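Local coordinates for protein probable zinc protease PqqL (Escherichia coli, PDB 6OFT) that probably acts as a zinc-dependent periplasmic endopeptidase of the M16 family, the chain being the first half of the whole enzyme, at residues A[299-311]-A[321-334]. Numbering follows the deposited sequence.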
ATOM      1  N   GLU A 299      17.130  10.486 -27.756  1.00 53.72           N
ATOM      2  CA  GLU A 299      16.090  10.087 -28.722  1.00 54.16           C
ATOM      3  C   GLU A 299      14.719  10.726 -28.434  1.00 59.65           C
ATOM      4  O   GLU A 299      13.978  11.007 -29.379  1.00 60.31           O
ATOM      5  CB  GLU A 299      15.899   8.557 -28.753  1.00 54.93           C
ATOM      6  CG  GLU A 299      17.098   7.728 -29.171  1.00 64.96           C
ATOM      7  CD  GLU A 299      16.933   6.245 -28.896  1.00 83.70           C
ATOM      8  OE1 GLU A 299      15.936   5.654 -29.375  1.00 79.14           O
ATOM      9  OE2 GLU A 299      17.802   5.671 -28.199  1.00 74.59           O
ATOM     10  N   LEU A 300      14.366  10.907 -27.141  1.00 55.45           N
ATOM     11  CA  LEU A 300      13.059  11.438 -26.739  1.00 54.54           C
ATOM     12  C   LEU A 300      13.113  12.763 -25.978  1.00 58.57           C
ATOM     13  O   LEU A 300      12.905  12.795 -24.761  1.00 57.85           O
ATOM     14  CB  LEU A 300      12.271  10.386 -25.930  1.00 53.46           C
ATOM     15  CG  LEU A 300      11.613   9.261 -26.716  1.00 57.34           C
ATOM     16  CD1 LEU A 300      11.311   8.092 -25.810  1.00 56.82           C
ATOM     17  CD2 LEU A 300      10.344   9.739 -27.415  1.00 58.44           C
ATOM     18  N   LYS A 301      13.346  13.867 -26.698  1.00 55.65           N
ATOM     19  CA  LYS A 301      13.362  15.190 -26.068  1.00 55.54           C
ATOM     20  C   LYS A 301      12.009  15.906 -26.236  1.00 56.79           C
ATOM     21  O   LYS A 301      11.791  16.976 -25.658  1.00 55.45           O
ATOM     22  CB  LYS A 301      14.569  16.025 -26.534  1.00 60.00           C
ATOM     23  CG  LYS A 301      15.600  16.277 -25.419  1.00 79.43           C
ATOM     24  CD  LYS A 301      16.170  14.985 -24.780  1.00 89.29           C
ATOM     25  CE  LYS A 301      16.803  15.234 -23.430  1.00 98.60           C
ATOM     26  NZ  LYS A 301      16.893  13.989 -22.621  1.00103.81           N
ATOM     27  N   THR A 302      11.073  15.238 -26.957  1.00 52.24           N
ATOM     28  CA  THR A 302       9.685  15.654 -27.212  1.00 50.98           C
ATOM     29  C   THR A 302       8.787  15.385 -25.983  1.00 52.27           C
ATOM     30  O   THR A 302       7.637  15.828 -25.961  1.00 51.64           O
ATOM     31  CB  THR A 302       9.124  14.929 -28.459  1.00 55.67           C
ATOM     32  OG1 THR A 302       9.310  13.519 -28.323  1.00 51.18           O
ATOM     33  CG2 THR A 302       9.741  15.424 -29.763  1.00 55.04           C
ATOM     34  N   ILE A 303       9.315  14.639 -24.978  1.00 46.60           N
ATOM     35  CA  ILE A 303       8.652  14.252 -23.721  1.00 44.66           C
ATOM     36  C   ILE A 303       9.559  14.571 -22.514  1.00 49.07           C
ATOM     37  O   ILE A 303      10.780  14.660 -22.680  1.00 49.54           O
ATOM     38  CB  ILE A 303       8.193  12.758 -23.726  1.00 46.13           C
ATOM     39  CG1 ILE A 303       9.385  11.786 -23.848  1.00 45.92           C
ATOM     40  CG2 ILE A 303       7.131  12.497 -24.800  1.00 45.88           C
ATOM     41  CD1 ILE A 303       9.172  10.417 -23.237  1.00 50.37           C
ATOM     42  N   SER A 304       8.976  14.724 -21.304  1.00 45.09           N
ATOM     43  CA  SER A 304       9.755  15.040 -20.105  1.00 45.01           C
ATOM     44  C   SER A 304      10.248  13.795 -19.354  1.00 48.63           C
ATOM     45  O   SER A 304      11.389  13.764 -18.888  1.00 49.67           O
ATOM     46  CB  SER A 304       8.995  15.990 -19.183  1.00 48.63           C
ATOM     47  OG  SER A 304       7.930  15.366 -18.485  1.00 60.21           O
ATOM     48  N   GLY A 305       9.394  12.784 -19.265  1.00 42.89           N
ATOM     49  CA  GLY A 305       9.706  11.531 -18.597  1.00 41.40           C
ATOM     50  C   GLY A 305       8.570  10.539 -18.696  1.00 43.12           C
ATOM     51  O   GLY A 305       7.758  10.601 -19.623  1.00 42.59           O
ATOM     52  N   GLY A 306       8.520   9.631 -17.735  1.00 38.69           N
ATOM     53  CA  GLY A 306       7.482   8.615 -17.667  1.00 37.92           C
ATOM     54  C   GLY A 306       7.872   7.432 -16.813  1.00 40.53           C
ATOM     55  O   GLY A 306       9.039   7.302 -16.429  1.00 39.58           O
ATOM     56  N   THR A 307       6.880   6.570 -16.498  1.00 35.88           N
ATOM     57  CA  THR A 307       7.071   5.382 -15.656  1.00 34.60           C
ATOM     58  C   THR A 307       6.040   4.276 -15.915  1.00 35.89           C
ATOM     59  O   THR A 307       4.989   4.510 -16.503  1.00 35.29           O
ATOM     60  CB  THR A 307       7.113   5.782 -14.152  1.00 40.94           C
ATOM     61  OG1 THR A 307       7.631   4.696 -13.385  1.00 44.12           O
ATOM     62  CG2 THR A 307       5.742   6.196 -13.597  1.00 37.94           C
ATOM     63  N   ALA A 308       6.357   3.083 -15.454  1.00 30.32           N
ATOM     64  CA  ALA A 308       5.492   1.918 -15.427  1.00 30.08           C
ATOM     65  C   ALA A 308       5.486   1.529 -13.953  1.00 33.57           C
ATOM     66  O   ALA A 308       6.519   1.636 -13.275  1.00 32.36           O
ATOM     67  CB  ALA A 308       6.055   0.794 -16.274  1.00 30.79           C
ATOM     68  N   ARG A 309       4.322   1.150 -13.440  1.00 29.83           N
ATOM     69  CA  ARG A 309       4.179   0.800 -12.036  1.00 30.03           C
ATOM     70  C   ARG A 309       3.007  -0.121 -11.817  1.00 33.75           C
ATOM     71  O   ARG A 309       2.044  -0.113 -12.589  1.00 31.32           O
ATOM     72  CB  ARG A 309       3.951   2.071 -11.203  1.00 31.54           C
ATOM     73  CG  ARG A 309       4.887   2.210 -10.014  1.00 48.57           C
ATOM     74  CD  ARG A 309       4.380   3.226  -9.001  1.00 62.45           C
ATOM     75  NE  ARG A 309       4.381   4.593  -9.528  1.00 74.00           N
ATOM     76  CZ  ARG A 309       3.482   5.520  -9.207  1.00 88.87           C
ATOM     77  NH1 ARG A 309       2.497   5.237  -8.362  1.00 79.29           N
ATOM     78  NH2 ARG A 309       3.554   6.734  -9.736  1.00 71.08           N
ATOM     79  N   SER A 310       3.088  -0.895 -10.734  1.00 32.35           N
ATOM     80  CA  SER A 310       2.016  -1.745 -10.261  1.00 33.24           C
ATOM     81  C   SER A 310       1.519  -1.129  -8.953  1.00 37.31           C
ATOM     82  O   SER A 310       2.317  -0.625  -8.164  1.00 37.55           O
ATOM     83  CB  SER A 310       2.487  -3.181 -10.051  1.00 38.78           C
ATOM     84  OG  SER A 310       3.510  -3.277  -9.076  1.00 55.32           O
ATOM     85  N   VAL A 311       0.205  -1.122  -8.751  1.00 33.43           N
ATOM     86  CA  VAL A 311      -0.418  -0.601  -7.530  1.00 32.90           C
ATOM     87  C   VAL A 311      -1.513  -1.564  -7.059  1.00 34.08           C
ATOM     88  O   VAL A 311      -2.231  -2.116  -7.893  1.00 31.82           O
ATOM     89  CB  VAL A 311      -0.903   0.884  -7.683  1.00 37.88           C
ATOM     90  CG1 VAL A 311      -1.995   1.039  -8.745  1.00 37.68           C
ATOM     91  CG2 VAL A 311      -1.350   1.484  -6.346  1.00 37.93           C
ATOM     92  N   PHE A 321       0.108   0.152 -14.729  1.00 24.21           N
ATOM     93  CA  PHE A 321      -0.025   1.268 -15.664  1.00 24.04           C
ATOM     94  C   PHE A 321       1.286   1.662 -16.347  1.00 26.28           C
ATOM     95  O   PHE A 321       2.368   1.482 -15.783  1.00 25.03           O
ATOM     96  CB  PHE A 321      -0.694   2.487 -15.023  1.00 26.30           C
ATOM     97  CG  PHE A 321       0.043   3.171 -13.898  1.00 28.67           C
ATOM     98  CD1 PHE A 321       0.914   4.222 -14.156  1.00 32.42           C
ATOM     99  CD2 PHE A 321      -0.181   2.805 -12.574  1.00 30.81           C
ATOM    100  CE1 PHE A 321       1.592   4.861 -13.114  1.00 33.39           C
ATOM    101  CE2 PHE A 321       0.477   3.462 -11.532  1.00 34.01           C
ATOM    102  CZ  PHE A 321       1.342   4.500 -11.808  1.00 32.09           C
ATOM    103  N   PHE A 322       1.175   2.251 -17.542  1.00 22.99           N
ATOM    104  CA  PHE A 322       2.312   2.724 -18.336  1.00 22.06           C
ATOM    105  C   PHE A 322       2.049   4.181 -18.647  1.00 27.06           C
ATOM    106  O   PHE A 322       1.078   4.502 -19.324  1.00 24.63           O
ATOM    107  CB  PHE A 322       2.490   1.878 -19.607  1.00 23.45           C
ATOM    108  CG  PHE A 322       2.653   0.403 -19.318  1.00 24.53           C
ATOM    109  CD1 PHE A 322       1.550  -0.447 -19.299  1.00 27.40           C
ATOM    110  CD2 PHE A 322       3.906  -0.137 -19.056  1.00 26.14           C
ATOM    111  CE1 PHE A 322       1.694  -1.804 -19.000  1.00 28.62           C
ATOM    112  CE2 PHE A 322       4.055  -1.499 -18.762  1.00 29.49           C
ATOM    113  CZ  PHE A 322       2.949  -2.325 -18.738  1.00 28.08           C
ATOM    114  N   ARG A 323       2.884   5.068 -18.096  1.00 25.98           N
ATOM    115  CA  ARG A 323       2.724   6.510 -18.223  1.00 26.70           C
ATOM    116  C   ARG A 323       3.883   7.210 -18.917  1.00 31.11           C
ATOM    117  O   ARG A 323       5.038   6.848 -18.710  1.00 29.97           O
ATOM    118  CB  ARG A 323       2.476   7.113 -16.828  1.00 26.65           C
ATOM    119  CG  ARG A 323       2.267   8.637 -16.813  1.00 33.51           C
ATOM    120  CD  ARG A 323       2.062   9.172 -15.410  1.00 40.39           C
ATOM    121  NE  ARG A 323       0.848   8.646 -14.778  1.00 45.94           N
ATOM    122  CZ  ARG A 323      -0.380   9.084 -15.035  1.00 57.96           C
ATOM    123  NH1 ARG A 323      -0.575  10.052 -15.923  1.00 44.17           N
ATOM    124  NH2 ARG A 323      -1.424   8.556 -14.408  1.00 42.49           N
ATOM    125  N   VAL A 324       3.555   8.231 -19.737  1.00 27.75           N
ATOM    126  CA  VAL A 324       4.512   9.114 -20.389  1.00 27.82           C
ATOM    127  C   VAL A 324       4.095  10.549 -20.028  1.00 33.46           C
ATOM    128  O   VAL A 324       2.954  10.944 -20.291  1.00 33.51           O
ATOM    129  CB  VAL A 324       4.675   8.895 -21.924  1.00 31.69           C
ATOM    130  CG1 VAL A 324       5.435  10.053 -22.564  1.00 31.98           C
ATOM    131  CG2 VAL A 324       5.379   7.573 -22.234  1.00 30.89           C
ATOM    132  N   ASN A 325       5.015  11.313 -19.410  1.00 30.04           N
ATOM    133  CA  ASN A 325       4.789  12.702 -19.027  1.00 30.16           C
ATOM    134  C   ASN A 325       5.101  13.625 -20.195  1.00 35.60           C
ATOM    135  O   ASN A 325       6.146  13.496 -20.840  1.00 34.40           O
ATOM    136  CB  ASN A 325       5.590  13.067 -17.782  1.00 31.71           C
ATOM    137  CG  ASN A 325       5.337  12.135 -16.611  1.00 51.09           C
ATOM    138  OD1 ASN A 325       6.273  11.592 -16.013  1.00 51.03           O
ATOM    139  ND2 ASN A 325       4.070  11.905 -16.272  1.00 32.84           N
ATOM    140  N   ALA A 326       4.158  14.528 -20.494  1.00 34.43           N
ATOM    141  CA  ALA A 326       4.258  15.471 -21.599  1.00 36.25           C
ATOM    142  C   ALA A 326       5.165  16.662 -21.330  1.00 43.78           C
ATOM    143  O   ALA A 326       5.266  17.153 -20.201  1.00 42.62           O
ATOM    144  CB  ALA A 326       2.878  15.951 -22.006  1.00 37.15           C
ATOM    145  N   ARG A 327       5.828  17.113 -22.399  1.00 45.09           N
ATOM    146  CA  ARG A 327       6.674  18.297 -22.427  1.00 47.29           C
ATOM    147  C   ARG A 327       5.669  19.431 -22.635  1.00 52.27           C
ATOM    148  O   ARG A 327       5.069  19.523 -23.712  1.00 51.38           O
ATOM    149  CB  ARG A 327       7.664  18.197 -23.600  1.00 50.69           C
ATOM    150  CG  ARG A 327       8.484  19.449 -23.843  1.00 66.88           C
ATOM    151  CD  ARG A 327       9.339  19.286 -25.084  1.00 80.21           C
ATOM    152  NE  ARG A 327      10.314  20.369 -25.227  1.00 89.88           N
ATOM    153  CZ  ARG A 327      11.503  20.389 -24.634  1.00104.71           C
ATOM    154  NH1 ARG A 327      12.325  21.410 -24.823  1.00 93.51           N
ATOM    155  NH2 ARG A 327      11.874  19.392 -23.837  1.00 89.84           N
ATOM    156  N   ASP A 328       5.418  20.219 -21.562  1.00 49.42           N
ATOM    157  CA  ASP A 328       4.457  21.327 -21.514  1.00 49.89           C
ATOM    158  C   ASP A 328       3.009  20.841 -21.756  1.00 50.15           C
ATOM    159  O   ASP A 328       2.453  20.120 -20.917  1.00 47.93           O
ATOM    160  CB  ASP A 328       4.846  22.478 -22.479  1.00 53.72           C
ATOM    161  CG  ASP A 328       6.241  23.039 -22.277  1.00 71.18           C
ATOM    162  OD1 ASP A 328       6.548  23.475 -21.141  1.00 71.73           O
ATOM    163  OD2 ASP A 328       7.020  23.066 -23.265  1.00 79.21           O
ATOM    164  N   ASP A 329       2.432  21.222 -22.917  1.00 45.18           N
ATOM    165  CA  ASP A 329       1.071  20.916 -23.362  1.00 44.13           C
ATOM    166  C   ASP A 329       1.063  20.002 -24.599  1.00 45.34           C
ATOM    167  O   ASP A 329       0.009  19.774 -25.194  1.00 44.48           O
ATOM    168  CB  ASP A 329       0.326  22.238 -23.659  1.00 46.50           C
ATOM    169  CG  ASP A 329       0.295  23.206 -22.489  1.00 56.31           C
ATOM    170  OD1 ASP A 329       0.386  22.743 -21.327  1.00 55.56           O
ATOM    171  OD2 ASP A 329       0.183  24.423 -22.733  1.00 66.86           O
ATOM    172  N   ASN A 330       2.232  19.458 -24.962  1.00 40.53           N
ATOM    173  CA  ASN A 330       2.387  18.607 -26.129  1.00 39.96           C
ATOM    174  C   ASN A 330       1.850  17.194 -25.864  1.00 40.80           C
ATOM    175  O   ASN A 330       2.613  16.250 -25.635  1.00 39.87           O
ATOM    176  CB  ASN A 330       3.844  18.637 -26.635  1.00 44.47           C
ATOM    177  CG  ASN A 330       4.404  20.034 -26.877  1.00 76.95           C
ATOM    178  OD1 ASN A 330       3.672  21.030 -27.045  1.00 72.32           O
ATOM    179  ND2 ASN A 330       5.727  20.139 -26.899  1.00 70.17           N
ATOM    180  N   MET A 331       0.510  17.064 -25.903  1.00 35.44           N
ATOM    181  CA  MET A 331      -0.196  15.799 -25.668  1.00 34.24           C
ATOM    182  C   MET A 331       0.029  14.772 -26.776  1.00 38.27           C
ATOM    183  O   MET A 331       0.066  13.574 -26.492  1.00 37.56           O
ATOM    184  CB  MET A 331      -1.697  16.029 -25.405  1.00 36.15           C
ATOM    185  CG  MET A 331      -1.987  16.985 -24.238  1.00 38.88           C
ATOM    186  SD  MET A 331      -1.222  16.525 -22.662  1.00 41.61           S
ATOM    187  CE  MET A 331      -2.358  15.264 -22.106  1.00 37.60           C
ATOM    188  N   GLN A 332       0.215  15.235 -28.025  1.00 36.03           N
ATOM    189  CA  GLN A 332       0.447  14.368 -29.184  1.00 36.28           C
ATOM    190  C   GLN A 332       1.779  13.629 -29.078  1.00 40.51           C
ATOM    191  O   GLN A 332       1.828  12.420 -29.320  1.00 39.46           O
ATOM    192  CB  GLN A 332       0.352  15.158 -30.497  1.00 38.75           C
ATOM    193  CG  GLN A 332       0.121  14.285 -31.729  1.00 56.81           C
ATOM    194  CD  GLN A 332      -1.278  13.726 -31.787  1.00 72.36           C
ATOM    195  OE1 GLN A 332      -2.273  14.462 -31.813  1.00 69.87           O
ATOM    196  NE2 GLN A 332      -1.380  12.407 -31.812  1.00 57.88           N
ATOM    197  N   ASP A 333       2.836  14.336 -28.659  1.00 38.09           N
ATOM    198  CA  ASP A 333       4.169  13.755 -28.494  1.00 37.94           C
ATOM    199  C   ASP A 333       4.223  12.714 -27.388  1.00 39.96           C
ATOM    200  O   ASP A 333       4.912  11.703 -27.547  1.00 39.26           O
ATOM    201  CB  ASP A 333       5.234  14.852 -28.296  1.00 40.06           C
ATOM    202  CG  ASP A 333       5.537  15.655 -29.550  1.00 45.67           C
ATOM    203  OD1 ASP A 333       6.198  16.709 -29.433  1.00 47.92           O
ATOM    204  OD2 ASP A 333       5.115  15.229 -30.650  1.00 44.83           O
ATOM    205  N   ALA A 334       3.492  12.960 -26.277  1.00 35.63           N
ATOM    206  CA  ALA A 334       3.387  12.047 -25.139  1.00 34.36           C
ATOM    207  C   ALA A 334       2.715  10.747 -25.590  1.00 35.21           C
ATOM    208  O   ALA A 334       3.264   9.666 -25.369  1.00 34.37           O
ATOM    209  CB  ALA A 334       2.580  12.694 -24.019  1.00 35.00           C
TER
HETATM  210  O   HOH W   1       7.242  11.614 -29.003  1.00 43.11           O
HETATM  211  O   HOH W   2       5.175  15.760 -24.848  1.00 43.27           O
HETATM  212  O   HOH W   3       8.436  13.541 -15.655  1.00 39.77           O
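Arg-309 and Phe-321 lie side by side on one face of an antiparallel strand pair, their backbones joined by two hydrogen bonds, Arg-309 N to Phe-321 O (3.1 Å) and Phe-321 N to Arg-309 O (2.9 Å). The arginine touches the phenyl ring at both ends of its chain: its CB makes an off-centre CH-pi contact, 4.0 Å from the Phe-321 centroid, CG and CD arch clear of the ring, and a bend at chi3 (-67°) brings the guanidinium back to it, where NE, NH1 and NH2 lie at similar distances on one side of Phe-321 CZ. That ring atom stands over the centre of the guanidinium face, 3.5 Å from Arg-309 CZ, with the two planes 79° apart. The ring reaches across because Phe-321 CG sits between its backbone N and carbonyl carbon (chi1 65°); it also stacks on Tyr-260. An alanine in place of Phe-321 would probably leave the guanidinium without the ring edge under its face and free to swing.

On the other face, Ala-308 CB packs against Phe-322 CD2 at 3.6 Å, beneath helix 271-296. Back on the arginine's face, Thr-307 and Arg-323 form the next hydrogen-bonded pair; Gly-306 pairs with Val-324, and a CB on it would strike Arg-323 O. Beyond it, Ile-303 CG2 meets Val-324 CG1 at 3.7 Å, while one water links Thr-302 O, Arg-327 N and Asn-330 O. The type II' turn from Arg-327 to Asn-330 then leads into helix 331-348. This is a beta hairpin with strand 303-314 at the sheet edge, within the second M16 domain, the one classed as inactive, away from the predicted zinc site.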